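Glycosyl hydrolase, family 38 (Enterococcus faecalis, PDB 5KBP) probably hydrolyses alpha-mannosidic linkages in carbohydrates as a bacterial alpha-mannosidase of glycoside hydrolase family 38. Local coordinates at residues F644-M649 and F661-N666; A590-K595 and Y604-T609; A74-V79 and Q115-P120; F52-Q57 and G82-G87. All coordinates share one frame; numbering follows the deposited sequence.

Contact 1: residues F644-M649 and F661-N666; sequences FEITTM and FETTIN
Residues 644-649 and 661-666 run antiparallel as neighbouring strands, their axes 4.4 Å apart at the closest point, with Thr647 facing Thr664 as a hydrogen-bonded pair and Thr648 facing Thr663 as a non-hydrogen-bonded one. Thr664 N gives the stronger bond of its pair, 2.8 Å to Thr647 O, whereas the return bond is weak. On the buried face the two hydroxyls of the central pair meet: Thr648 OG1 and Thr663 OG1 are hydrogen-bonded at 3.0 Å. Both threonines hold OG1 beside the backbone N (chi1 -55° and -61°), which turns the oxygens to each other. Thr663 CG2 rests 3.7 Å from Ile646 CG2, an apolar touch, and Phe562 of strand 555-566 packs on both side chains. Further along this face, Ile665 CD1 approaches the edge of the Phe644 ring, near its plane, 3.6 Å from CZ. The other face is wetter. Here a water donates to Thr647 O at 3.1 Å and is also hydrogen-bonded to Thr664 OG1, 2.9 Å away, joining a backbone carbonyl of one strand to a side chain of the other. Thr663 OG1 has a further partner in Tyr778 OH of strand 772-783. A buried hydroxyl pair is thus satisfied within an apolar layer, and the chain of OH groups couples three adjacent strands of the sheet through side chains as well as backbone.

Contact 2: residues A590-K595 and Y604-T609; sequences AEITNK and YQIKQT
Glu591 and Thr593 pair with Lys607 and Gln605 through four backbone hydrogen bonds, the straightest being Gln605 N to Thr593 O at 2.7 Å, in the antiparallel hairpin that brings 590-595 against 604-609. Side-chain conformation then separates the two faces. On one, Asn594 reaches across the Tyr604 ring. Its CB lies over the ring in a CH-pi contact, 4.0 Å from the centroid; with CG anti to the backbone N (chi1 177°), the amide is carried over the same ring and puts ND2 toward its rim, 3.4 Å from Tyr604 CE1. The amide is tilted by 60° from the ring plane, and therefore does not stack flat on it. Beside it, Ile592 CG2 touches Tyr604 CD2 at 3.8 Å, and Ala590 CB meets Gln608 CG at 3.6 Å at the far end. Ile539 of strand 535-539 lies against Ile592, Tyr604 and Ile606, continuing this apolar layer. The other face carries long polar chains. Lys595 folds back at chi2 (-64°), which lays CE across the Gln605 amide, 3.7 Å from CD. Glu591 and Lys607 extend side by side in the same direction; Glu591 OE1 nears the methylene CD of Lys607, but remains 5.0 Å from NZ, which has a weak, long ion pair with Glu645. Strand 591-597 is the outermost of its sheet within this chain: backbone bonds fix its register, aromatic and aliphatic groups pack one face against Ile539, and opposite charges on the polar face probably attract only loosely.

Contact 3: residues A74-V79 and Q115-P120; sequences AVKKAV and QKWGAP. With SO4 (sulfate ion), chain E.
The indole of Trp117 is the main bump in this contact, reaching from the end of helix 100-117 to the flank of helix 72-80. Its six-membered ring is where packing is closest. Lys76 CG lies 3.6 Å from Trp117 CZ3, with the two side chains crossing at about a right angle, and Val75 CG1 touches the same CZ3 at 3.8 Å. One turn on, Val79 CG1 meets Trp117 CB at 3.9 Å. Both valines place CG1 opposite their backbone N (chi1 169° and 176°), directing that methyl at the tryptophan. No hydrogen bond joins the segments; the grip is purely van der Waals, and it is deepened by Leu61 of helix 59-65, which touches both Val75 and Trp117.

The outer side is looser. Beyond the methylene that meets the indole, Lys76 runs out extended, and NZ donates to sulfate O3 at 3.2 Å, with a weak second bond to O4. This ion, probably from the crystallisation liquor, also binds Lys72 and Lys72 of the second subunit, so lysines from both chains gather round one anion. At the other margin, Gly118 leaves helical geometry and comes only to 4.3 Å, from its N to Val79 CG1. Trp117, packed on Val75 and Val79 with Leu61 and Ile86 beside it, thus joins helices 100-117, 72-80 and 59-65 of the family 38 N-terminal domain.

Contact 4: residues F52-Q57 and G82-G87; sequences FHLDGQ and GKLKIG
Leu54 projects from the end of strand 52-53 into a hollow between Leu84 and Ile86, two residues apart on the neighbouring segment. One branch, CD1, meets Leu84 CD1 at 4.1 Å; the other, CD2, meets Ile86 CG2 at 4.2 Å, so the fork of the leucine divides itself between the two knobs. Leu54 CD1 also lies in plane at the edge of the Phe52 ring. From beyond the segments, Leu61 of helix 59-65 touches both Leu54 and Ile86, and Val39 of helix 25-45 packs on Phe52 and Leu84.

The backbones align in parallel, Lys85 N bonding to Phe52 O at 3.0 Å and Leu54 N to Lys85 O at 2.8 Å. Beyond, 54-57 folds into a type I' turn, and the glycines let the backbones close in: Gly56 CA comes within 3.1 Å of Gly87 O as a CA-H...O contact. A water fills the adjoining notch, accepting from Gly56 N and donating to the carbonyls of Lys85 and Gly87. A second one lies in plane at the His53 ring edge, bonded to NE2 at 2.9 Å, and donates to Gly87 O. On the turn's outer side Gln57 NE2 donates to Asp55 OD2 at 2.7 Å, from above the carboxylate plane; both side chains also bond the Trp17 backbone. Parallel strands linked through helices 59-65 and 72-80, which Leu54, Leu84 and Ile86 touch, form a beta-alpha-beta crossover in the family's beta/alpha N-terminal domain.

Overall arrangement
From the N terminus, strand 52-53 leads through helices 59-65 and 72-80 to strand 84-85, where contact 4 closes its loop; contact 3 opens on helix 72-80 before that closure and closes at the end of helix 100-117, so the two cross. They also touch: Ala78 O lies 3.2 Å from Leu84 N, a probable hydrogen bond, and Trp117 packs on Ile86. Much later, contacts 2 and 1 follow in series as successive hairpins of one antiparallel sheet in the C-terminal region, joined through the pairing of strands 601-613 and 641-653, which lies between them. The pairs lie on opposite sides of the chain's centre, contacts 1 and 3 being 52 Å apart between centres.

Contact 1: residues F644-M649 and F661-N666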
loop_
_atom_site.group_PDB
_atom_site.type_symbol
_atom_site.label_atom_id
_atom_site.label_comp_id
_atom_site.label_asym_id
_atom_site.label_seq_id
_atom_site.Cartn_x
_atom_site.Cartn_y
_atom_site.Cartn_z
ATOM N N PHE A 644 26.130 -7.924 17.398
ATOM C CA PHE A 644 25.699 -7.002 16.347
ATOM C C PHE A 644 26.867 -6.856 15.374
ATOM O O PHE A 644 27.844 -6.166 15.676
ATOM C CB PHE A 644 25.283 -5.660 16.935
ATOM C CG PHE A 644 24.835 -4.655 15.910
ATOM C CD1 PHE A 644 23.523 -4.638 15.465
ATOM C CD2 PHE A 644 25.721 -3.719 15.403
ATOM C CE1 PHE A 644 23.105 -3.714 14.527
ATOM C CE2 PHE A 644 25.309 -2.791 14.464
ATOM C CZ PHE A 644 24.000 -2.788 14.027
ATOM N N GLU A 645 26.757 -7.503 14.216
ATOM C CA GLU A 645 27.840 -7.534 13.243
ATOM C C GLU A 645 27.681 -6.415 12.221
ATOM O O GLU A 645 26.570 -6.118 11.769
ATOM C CB GLU A 645 27.887 -8.891 12.537
ATOM C CG GLU A 645 29.101 -9.089 11.642
ATOM C CD GLU A 645 29.259 -10.525 11.182
ATOM O OE1 GLU A 645 28.491 -11.390 11.653
ATOM O OE2 GLU A 645 30.152 -10.791 10.350
ATOM N N ILE A 646 28.802 -5.794 11.862
ATOM C CA ILE A 646 28.838 -4.699 10.899
ATOM C C ILE A 646 29.766 -5.105 9.763
ATOM O O ILE A 646 30.934 -5.439 9.999
ATOM C CB ILE A 646 29.307 -3.386 11.545
ATOM C CG1 ILE A 646 28.473 -3.068 12.788
ATOM C CG2 ILE A 646 29.221 -2.243 10.547
ATOM C CD1 ILE A 646 28.906 -1.808 13.505
ATOM N N THR A 647 29.251 -5.079 8.535
ATOM C CA THR A 647 30.012 -5.449 7.347
ATOM C C THR A 647 30.011 -4.274 6.378
ATOM O O THR A 647 28.948 -3.854 5.908
ATOM C CB THR A 647 29.430 -6.697 6.679
ATOM O OG1 THR A 647 29.399 -7.776 7.621
ATOM C CG2 THR A 647 30.279 -7.104 5.480
ATOM N N THR A 648 31.198 -3.755 6.076
ATOM C CA THR A 648 31.361 -2.610 5.191
ATOM C C THR A 648 32.238 -3.004 4.010
ATOM O O THR A 648 33.286 -3.631 4.192
ATOM C CB THR A 648 31.983 -1.422 5.932
ATOM O OG1 THR A 648 31.197 -1.110 7.088
ATOM C CG2 THR A 648 32.042 -0.199 5.027
ATOM N N MET A 649 31.804 -2.637 2.807
ATOM C CA MET A 649 32.567 -2.868 1.585
ATOM C C MET A 649 33.186 -1.545 1.148
ATOM O O MET A 649 32.474 -0.630 0.722
ATOM C CB MET A 649 31.677 -3.447 0.486
ATOM C CG MET A 649 31.207 -4.870 0.742
ATOM S SD MET A 649 32.536 -6.084 0.639
ATOM C CE MET A 649 32.996 -5.946 -1.087
ATOM N N PHE A 661 31.588 3.400 0.165
ATOM C CA PHE A 661 31.305 2.526 1.293
ATOM C C PHE A 661 29.911 1.929 1.153
ATOM O O PHE A 661 28.996 2.563 0.621
ATOM C CB PHE A 661 31.404 3.278 2.625
ATOM C CG PHE A 661 32.682 4.043 2.793
ATOM C CD1 PHE A 661 33.894 3.378 2.880
ATOM C CD2 PHE A 661 32.673 5.425 2.875
ATOM C CE1 PHE A 661 35.073 4.080 3.036
ATOM C CE2 PHE A 661 33.850 6.132 3.033
ATOM C CZ PHE A 661 35.052 5.458 3.115
ATOM N N GLU A 662 29.760 0.699 1.641
ATOM C CA GLU A 662 28.471 0.007 1.637
ATOM C C GLU A 662 28.397 -0.820 2.917
ATOM O O GLU A 662 28.959 -1.916 2.986
ATOM C CB GLU A 662 28.311 -0.865 0.398
ATOM C CG GLU A 662 26.892 -0.904 -0.148
ATOM C CD GLU A 662 26.759 -1.771 -1.384
ATOM O OE1 GLU A 662 26.429 -2.967 -1.242
ATOM O OE2 GLU A 662 26.990 -1.258 -2.498
ATOM N N THR A 663 27.710 -0.290 3.924
ATOM C CA THR A 663 27.593 -0.938 5.223
ATOM C C THR A 663 26.257 -1.666 5.315
ATOM O O THR A 663 25.208 -1.082 5.028
ATOM C CB THR A 663 27.716 0.084 6.355
ATOM O OG1 THR A 663 29.000 0.718 6.295
ATOM C CG2 THR A 663 27.548 -0.591 7.706
ATOM N N THR A 664 26.301 -2.936 5.710
ATOM C CA THR A 664 25.110 -3.760 5.854
ATOM C C THR A 664 25.031 -4.317 7.268
ATOM O O THR A 664 26.033 -4.786 7.819
ATOM C CB THR A 664 25.099 -4.917 4.847
ATOM O OG1 THR A 664 26.269 -5.724 5.032
ATOM C CG2 THR A 664 25.074 -4.388 3.425
ATOM N N ILE A 665 23.834 -4.261 7.855
ATOM C CA ILE A 665 23.585 -4.782 9.194
ATOM C C ILE A 665 22.265 -5.541 9.190
ATOM O O ILE A 665 21.404 -5.338 8.331
ATOM C CB ILE A 665 23.540 -3.671 10.271
ATOM C CG1 ILE A 665 22.352 -2.738 10.028
ATOM C CG2 ILE A 665 24.844 -2.883 10.300
ATOM C CD1 ILE A 665 22.110 -1.741 11.142
ATOM N N ASN A 666 22.115 -6.426 10.172
ATOM C CA ASN A 666 20.849 -7.092 10.465
ATOM C C ASN A 666 20.384 -6.571 11.822
ATOM O O ASN A 666 20.622 -7.181 12.865
ATOM C CB ASN A 666 20.998 -8.613 10.455
ATOM C CG ASN A 666 19.690 -9.325 10.732
ATOM O OD1 ASN A 666 18.611 -8.772 10.514
ATOM N ND2 ASN A 666 19.778 -10.557 11.215
HETATM O O HOH W 1 28.258 -4.957 3.085
#

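Contact 2: residues A590-K595 and Y604-T609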
loop_
_atom_site.group_PDB
_atom_site.type_symbol
_atom_site.label_atom_id
_atom_site.label_comp_id
_atom_site.label_asym_id
_atom_site.label_seq_id
_atom_site.Cartn_x
_atom_site.Cartn_y
_atom_site.Cartn_z
ATOM N N ALA A 590 38.887 -6.284 13.731
ATOM C CA ALA A 590 38.071 -6.471 12.542
ATOM C C ALA A 590 38.604 -7.621 11.691
ATOM O O ALA A 590 39.767 -8.021 11.793
ATOM C CB ALA A 590 38.024 -5.187 11.713
ATOM N N GLU A 591 37.727 -8.155 10.844
ATOM C CA GLU A 591 38.076 -9.201 9.889
ATOM C C GLU A 591 38.086 -8.576 8.499
ATOM O O GLU A 591 37.026 -8.276 7.938
ATOM C CB GLU A 591 37.093 -10.367 9.962
ATOM C CG GLU A 591 37.399 -11.496 8.991
ATOM C CD GLU A 591 36.377 -12.614 9.052
ATOM O OE1 GLU A 591 35.461 -12.542 9.898
ATOM O OE2 GLU A 591 36.490 -13.565 8.250
ATOM N N ILE A 592 39.280 -8.381 7.947
ATOM C CA ILE A 592 39.465 -7.689 6.678
ATOM C C ILE A 592 39.770 -8.721 5.603
ATOM O O ILE A 592 40.646 -9.577 5.784
ATOM C CB ILE A 592 40.587 -6.643 6.774
ATOM C CG1 ILE A 592 40.532 -5.942 8.133
ATOM C CG2 ILE A 592 40.464 -5.629 5.648
ATOM C CD1 ILE A 592 41.757 -5.114 8.443
ATOM N N THR A 593 39.052 -8.640 4.485
ATOM C CA THR A 593 39.229 -9.568 3.376
ATOM C C THR A 593 39.127 -8.803 2.065
ATOM O O THR A 593 38.160 -8.067 1.848
ATOM C CB THR A 593 38.181 -10.688 3.412
ATOM O OG1 THR A 593 38.246 -11.367 4.673
ATOM C CG2 THR A 593 38.427 -11.687 2.294
ATOM N N ASN A 594 40.123 -8.977 1.200
ATOM C CA ASN A 594 40.093 -8.388 -0.132
ATOM C C ASN A 594 39.197 -9.228 -1.034
ATOM O O ASN A 594 39.449 -10.421 -1.234
ATOM C CB ASN A 594 41.504 -8.290 -0.710
ATOM C CG ASN A 594 41.518 -7.754 -2.129
ATOM O OD1 ASN A 594 41.777 -8.491 -3.081
ATOM N ND2 ASN A 594 41.229 -6.466 -2.280
ATOM N N LYS A 595 38.150 -8.606 -1.575
ATOM C CA LYS A 595 37.176 -9.283 -2.423
ATOM C C LYS A 595 37.507 -9.160 -3.905
ATOM O O LYS A 595 37.499 -10.159 -4.628
ATOM C CB LYS A 595 35.770 -8.731 -2.152
ATOM C CG LYS A 595 35.236 -9.040 -0.763
ATOM C CD LYS A 595 35.069 -10.536 -0.560
ATOM C CE LYS A 595 34.543 -10.853 0.828
ATOM N NZ LYS A 595 34.375 -12.318 1.034
ATOM N N TYR A 604 37.500 -4.077 -0.525
ATOM C CA TYR A 604 37.784 -4.799 0.707
ATOM C C TYR A 604 36.504 -4.977 1.511
ATOM O O TYR A 604 35.637 -4.098 1.519
ATOM C CB TYR A 604 38.815 -4.056 1.564
ATOM C CG TYR A 604 40.255 -4.322 1.194
ATOM C CD1 TYR A 604 40.831 -3.719 0.084
ATOM C CD2 TYR A 604 41.045 -5.164 1.965
ATOM C CE1 TYR A 604 42.148 -3.956 -0.252
ATOM C CE2 TYR A 604 42.365 -5.406 1.636
ATOM C CZ TYR A 604 42.910 -4.798 0.526
ATOM O OH TYR A 604 44.222 -5.030 0.192
ATOM N N GLN A 605 36.396 -6.115 2.190
ATOM C CA GLN A 605 35.308 -6.367 3.123
ATOM C C GLN A 605 35.830 -6.205 4.542
ATOM O O GLN A 605 36.842 -6.812 4.910
ATOM C CB GLN A 605 34.725 -7.768 2.936
ATOM C CG GLN A 605 33.475 -8.025 3.766
ATOM C CD GLN A 605 33.212 -9.500 3.991
ATOM O OE1 GLN A 605 34.063 -10.220 4.515
ATOM N NE2 GLN A 605 32.028 -9.958 3.600
ATOM N N ILE A 606 35.148 -5.382 5.333
ATOM C CA ILE A 606 35.501 -5.150 6.728
ATOM C C ILE A 606 34.360 -5.670 7.590
ATOM O O ILE A 606 33.231 -5.172 7.499
ATOM C CB ILE A 606 35.769 -3.665 7.015
ATOM C CG1 ILE A 606 36.873 -3.136 6.097
ATOM C CG2 ILE A 606 36.149 -3.470 8.474
ATOM C CD1 ILE A 606 37.138 -1.655 6.253
ATOM N N LYS A 607 34.652 -6.666 8.422
ATOM C CA LYS A 607 33.672 -7.262 9.319
ATOM C C LYS A 607 34.021 -6.921 10.760
ATOM O O LYS A 607 35.142 -7.183 11.213
ATOM C CB LYS A 607 33.609 -8.780 9.140
ATOM C CG LYS A 607 32.695 -9.241 8.018
ATOM C CD LYS A 607 32.555 -10.753 8.025
ATOM C CE LYS A 607 31.535 -11.227 7.006
ATOM N NZ LYS A 607 31.357 -12.705 7.065
ATOM N N GLN A 608 33.059 -6.343 11.476
ATOM C CA GLN A 608 33.209 -6.011 12.885
ATOM C C GLN A 608 31.974 -6.483 13.637
ATOM O O GLN A 608 30.846 -6.187 13.231
ATOM C CB GLN A 608 33.405 -4.505 13.084
ATOM C CG GLN A 608 34.691 -3.954 12.492
ATOM C CD GLN A 608 34.519 -2.552 11.944
ATOM O OE1 GLN A 608 33.457 -2.204 11.430
ATOM N NE2 GLN A 608 35.563 -1.739 12.054
ATOM N N THR A 609 32.191 -7.221 14.721
ATOM C CA THR A 609 31.123 -7.667 15.605
ATOM C C THR A 609 31.264 -6.958 16.945
ATOM O O THR A 609 32.336 -6.988 17.558
ATOM C CB THR A 609 31.156 -9.185 15.801
ATOM O OG1 THR A 609 30.793 -9.836 14.577
ATOM C CG2 THR A 609 30.186 -9.606 16.896
#

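Contact 3: residues A74-V79 and Q115-P120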
loop_
_atom_site.group_PDB
_atom_site.type_symbol
_atom_site.label_atom_id
_atom_site.label_comp_id
_atom_site.label_asym_id
_atom_site.label_seq_id
_atom_site.Cartn_x
_atom_site.Cartn_y
_atom_site.Cartn_z
ATOM N N ALA A 74 -20.232 21.148 -6.949
ATOM C CA ALA A 74 -20.292 21.999 -5.764
ATOM C C ALA A 74 -18.912 22.540 -5.408
ATOM O O ALA A 74 -18.773 23.712 -5.039
ATOM C CB ALA A 74 -20.886 21.223 -4.589
ATOM N N VAL A 75 -17.879 21.699 -5.511
ATOM C CA VAL A 75 -16.516 22.150 -5.239
ATOM C C VAL A 75 -16.086 23.193 -6.261
ATOM O O VAL A 75 -15.452 24.199 -5.917
ATOM C CB VAL A 75 -15.552 20.949 -5.215
ATOM C CG1 VAL A 75 -14.107 21.421 -5.204
ATOM C CG2 VAL A 75 -15.834 20.067 -4.010
ATOM N N LYS A 76 -16.419 22.966 -7.534
ATOM C CA LYS A 76 -16.127 23.950 -8.572
ATOM C C LYS A 76 -16.756 25.296 -8.241
ATOM O O LYS A 76 -16.085 26.333 -8.271
ATOM C CB LYS A 76 -16.630 23.449 -9.925
ATOM C CG LYS A 76 -15.666 22.551 -10.678
ATOM C CD LYS A 76 -16.326 22.006 -11.936
ATOM C CE LYS A 76 -15.293 21.510 -12.933
ATOM N NZ LYS A 76 -15.934 20.871 -14.118
ATOM N N LYS A 77 -18.051 25.296 -7.910
ATOM C CA LYS A 77 -18.741 26.546 -7.612
ATOM C C LYS A 77 -18.197 27.211 -6.354
ATOM O O LYS A 77 -18.191 28.444 -6.261
ATOM C CB LYS A 77 -20.243 26.299 -7.479
ATOM C CG LYS A 77 -20.939 26.016 -8.802
ATOM C CD LYS A 77 -22.432 25.787 -8.622
ATOM C CE LYS A 77 -22.721 24.419 -8.022
ATOM N NZ LYS A 77 -24.182 24.126 -7.984
ATOM N N ALA A 78 -17.738 26.423 -5.380
ATOM C CA ALA A 78 -17.168 27.012 -4.172
ATOM C C ALA A 78 -15.849 27.713 -4.469
ATOM O O ALA A 78 -15.589 28.805 -3.950
ATOM C CB ALA A 78 -16.978 25.940 -3.099
ATOM N N VAL A 79 -15.003 27.105 -5.305
ATOM C CA VAL A 79 -13.732 27.731 -5.660
ATOM C C VAL A 79 -13.959 28.910 -6.600
ATOM O O VAL A 79 -13.313 29.958 -6.470
ATOM C CB VAL A 79 -12.781 26.687 -6.275
ATOM C CG1 VAL A 79 -11.496 27.348 -6.744
ATOM C CG2 VAL A 79 -12.475 25.595 -5.266
ATOM N N GLN A 115 -4.999 25.969 -11.373
ATOM C CA GLN A 115 -5.563 26.560 -12.580
ATOM C C GLN A 115 -6.734 25.754 -13.125
ATOM O O GLN A 115 -7.574 26.314 -13.837
ATOM C CB GLN A 115 -4.481 26.703 -13.653
ATOM C CG GLN A 115 -3.318 27.600 -13.250
ATOM C CD GLN A 115 -3.752 29.026 -12.978
ATOM O OE1 GLN A 115 -4.705 29.521 -13.580
ATOM N NE2 GLN A 115 -3.056 29.693 -12.063
ATOM N N LYS A 116 -6.811 24.458 -12.809
ATOM C CA LYS A 116 -7.951 23.661 -13.248
ATOM C C LYS A 116 -9.226 24.053 -12.514
ATOM O O LYS A 116 -10.321 23.953 -13.078
ATOM C CB LYS A 116 -7.661 22.174 -13.049
ATOM C CG LYS A 116 -6.470 21.664 -13.844
ATOM C CD LYS A 116 -6.154 20.215 -13.504
ATOM C CE LYS A 116 -4.924 19.725 -14.254
ATOM N NZ LYS A 116 -4.561 18.329 -13.883
ATOM N N TRP A 117 -9.105 24.497 -11.263
ATOM C CA TRP A 117 -10.257 24.917 -10.476
ATOM C C TRP A 117 -10.518 26.414 -10.586
ATOM O O TRP A 117 -11.677 26.835 -10.681
ATOM C CB TRP A 117 -10.058 24.533 -9.008
ATOM C CG TRP A 117 -9.882 23.066 -8.801
ATOM C CD1 TRP A 117 -8.706 22.396 -8.627
ATOM C CD2 TRP A 117 -10.916 22.080 -8.757
ATOM N NE1 TRP A 117 -8.946 21.053 -8.472
ATOM C CE2 TRP A 117 -10.296 20.832 -8.549
ATOM C CE3 TRP A 117 -12.308 22.131 -8.872
ATOM C CZ2 TRP A 117 -11.019 19.648 -8.453
ATOM C CZ3 TRP A 117 -13.024 20.955 -8.776
ATOM C CH2 TRP A 117 -12.379 19.731 -8.569
ATOM N N GLY A 118 -9.464 27.224 -10.576
ATOM C CA GLY A 118 -9.606 28.661 -10.687
ATOM C C GLY A 118 -8.278 29.387 -10.636
ATOM O O GLY A 118 -7.749 29.803 -11.671
ATOM N N ALA A 119 -7.727 29.532 -9.430
ATOM C CA ALA A 119 -6.474 30.241 -9.207
ATOM C C ALA A 119 -5.982 29.962 -7.791
ATOM O O ALA A 119 -6.795 29.730 -6.888
ATOM C CB ALA A 119 -6.644 31.745 -9.429
ATOM N N PRO A 120 -4.674 29.970 -7.558
ATOM C CA PRO A 120 -4.154 29.674 -6.221
ATOM C C PRO A 120 -4.051 30.908 -5.340
ATOM O O PRO A 120 -3.936 32.043 -5.807
ATOM C CB PRO A 120 -2.757 29.114 -6.522
ATOM C CG PRO A 120 -2.336 29.864 -7.746
ATOM C CD PRO A 120 -3.594 30.101 -8.554
HETATM S S SO4 E . -15.577 17.146 -15.315
HETATM O O1 SO4 E . -16.398 16.152 -16.002
HETATM O O2 SO4 E . -14.360 16.512 -14.821
HETATM O O3 SO4 E . -16.327 17.704 -14.195
HETATM O O4 SO4 E . -15.225 18.214 -16.245
#

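Contact 4: residues F52-Q57 and G82-G87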
loop_
_atom_site.group_PDB
_atom_site.type_symbol
_atom_site.label_atom_id
_atom_site.label_comp_id
_atom_site.label_asym_id
_atom_site.label_seq_id
_atom_site.Cartn_x
_atom_site.Cartn_y
_atom_site.Cartn_z
ATOM N N PHE A 52 -12.815 30.021 3.232
ATOM C CA PHE A 52 -12.138 29.016 4.043
ATOM C C PHE A 52 -10.824 28.666 3.365
ATOM O O PHE A 52 -10.811 28.278 2.193
ATOM C CB PHE A 52 -13.004 27.762 4.212
ATOM C CG PHE A 52 -12.437 26.753 5.173
ATOM C CD1 PHE A 52 -12.681 26.860 6.534
ATOM C CD2 PHE A 52 -11.675 25.690 4.717
ATOM C CE1 PHE A 52 -12.166 25.931 7.421
ATOM C CE2 PHE A 52 -11.157 24.758 5.600
ATOM C CZ PHE A 52 -11.404 24.879 6.952
ATOM N N HIS A 53 -9.722 28.806 4.094
ATOM C CA HIS A 53 -8.399 28.535 3.547
ATOM C C HIS A 53 -8.114 27.041 3.645
ATOM O O HIS A 53 -8.045 26.487 4.749
ATOM C CB HIS A 53 -7.335 29.341 4.286
ATOM C CG HIS A 53 -5.999 29.331 3.614
ATOM N ND1 HIS A 53 -4.940 28.580 4.076
ATOM C CD2 HIS A 53 -5.550 29.979 2.515
ATOM C CE1 HIS A 53 -3.895 28.768 3.291
ATOM N NE2 HIS A 53 -4.238 29.613 2.335
ATOM N N LEU A 54 -7.932 26.395 2.497
ATOM C CA LEU A 54 -7.814 24.939 2.434
ATOM C C LEU A 54 -6.377 24.470 2.644
ATOM O O LEU A 54 -5.851 23.650 1.894
ATOM C CB LEU A 54 -8.367 24.431 1.109
ATOM C CG LEU A 54 -8.988 23.035 1.166
ATOM C CD1 LEU A 54 -10.109 22.996 2.198
ATOM C CD2 LEU A 54 -9.487 22.610 -0.207
ATOM N N ASP A 55 -5.731 25.007 3.679
ATOM C CA ASP A 55 -4.448 24.516 4.179
ATOM C C ASP A 55 -3.337 24.572 3.131
ATOM O O ASP A 55 -2.355 23.830 3.226
ATOM C CB ASP A 55 -4.590 23.091 4.728
ATOM C CG ASP A 55 -3.531 22.755 5.755
ATOM O OD1 ASP A 55 -2.970 23.694 6.356
ATOM O OD2 ASP A 55 -3.262 21.553 5.968
ATOM N N GLY A 56 -3.469 25.432 2.123
ATOM C CA GLY A 56 -2.399 25.635 1.166
ATOM C C GLY A 56 -2.074 24.464 0.266
ATOM O O GLY A 56 -1.065 24.513 -0.444
ATOM N N GLN A 57 -2.899 23.418 0.255
ATOM C CA GLN A 57 -2.626 22.210 -0.514
ATOM C C GLN A 57 -3.848 21.842 -1.343
ATOM O O GLN A 57 -4.969 21.814 -0.824
ATOM C CB GLN A 57 -2.241 21.053 0.414
ATOM C CG GLN A 57 -3.093 20.967 1.669
ATOM C CD GLN A 57 -2.768 19.754 2.513
ATOM O OE1 GLN A 57 -2.380 18.708 1.994
ATOM N NE2 GLN A 57 -2.918 19.888 3.824
ATOM N N GLY A 82 -14.657 32.221 -5.007
ATOM C CA GLY A 82 -13.665 32.776 -4.112
ATOM C C GLY A 82 -13.905 32.481 -2.651
ATOM O O GLY A 82 -13.368 33.182 -1.792
ATOM N N LYS A 83 -14.708 31.461 -2.345
ATOM C CA LYS A 83 -14.987 31.088 -0.965
ATOM C C LYS A 83 -14.232 29.847 -0.512
ATOM O O LYS A 83 -14.152 29.598 0.695
ATOM C CB LYS A 83 -16.492 30.872 -0.767
ATOM C CG LYS A 83 -17.315 32.133 -0.977
ATOM C CD LYS A 83 -18.719 31.989 -0.418
ATOM C CE LYS A 83 -19.426 33.333 -0.376
ATOM N NZ LYS A 83 -18.674 34.313 0.455
ATOM N N LEU A 84 -13.680 29.069 -1.438
ATOM C CA LEU A 84 -12.781 27.968 -1.112
ATOM C C LEU A 84 -11.404 28.337 -1.649
ATOM O O LEU A 84 -11.165 28.274 -2.861
ATOM C CB LEU A 84 -13.281 26.648 -1.696
ATOM C CG LEU A 84 -12.710 25.384 -1.046
ATOM C CD1 LEU A 84 -12.917 25.428 0.457
ATOM C CD2 LEU A 84 -13.349 24.138 -1.638
ATOM N N LYS A 85 -10.508 28.739 -0.751
ATOM C CA LYS A 85 -9.178 29.204 -1.120
ATOM C C LYS A 85 -8.230 28.013 -1.190
ATOM O O LYS A 85 -8.022 27.320 -0.188
ATOM C CB LYS A 85 -8.682 30.237 -0.110
ATOM C CG LYS A 85 -9.605 31.437 0.071
ATOM C CD LYS A 85 -9.625 32.321 -1.167
ATOM C CE LYS A 85 -10.318 33.645 -0.885
ATOM N NZ LYS A 85 -10.305 34.548 -2.069
ATOM N N ILE A 86 -7.650 27.781 -2.369
ATOM C CA ILE A 86 -6.866 26.582 -2.633
ATOM C C ILE A 86 -5.448 26.969 -3.034
ATOM O O ILE A 86 -5.177 28.089 -3.478
ATOM C CB ILE A 86 -7.512 25.710 -3.729
ATOM C CG1 ILE A 86 -7.526 26.462 -5.062
ATOM C CG2 ILE A 86 -8.923 25.313 -3.327
ATOM C CD1 ILE A 86 -7.941 25.614 -6.240
ATOM N N GLY A 87 -4.535 26.012 -2.877
ATOM C CA GLY A 87 -3.171 26.172 -3.322
ATOM C C GLY A 87 -2.343 27.039 -2.398
ATOM O O GLY A 87 -2.776 27.413 -1.305
HETATM O O HOH W 2 -1.831 29.544 0.778
HETATM O O HOH W 3 -5.201 26.970 0.454
#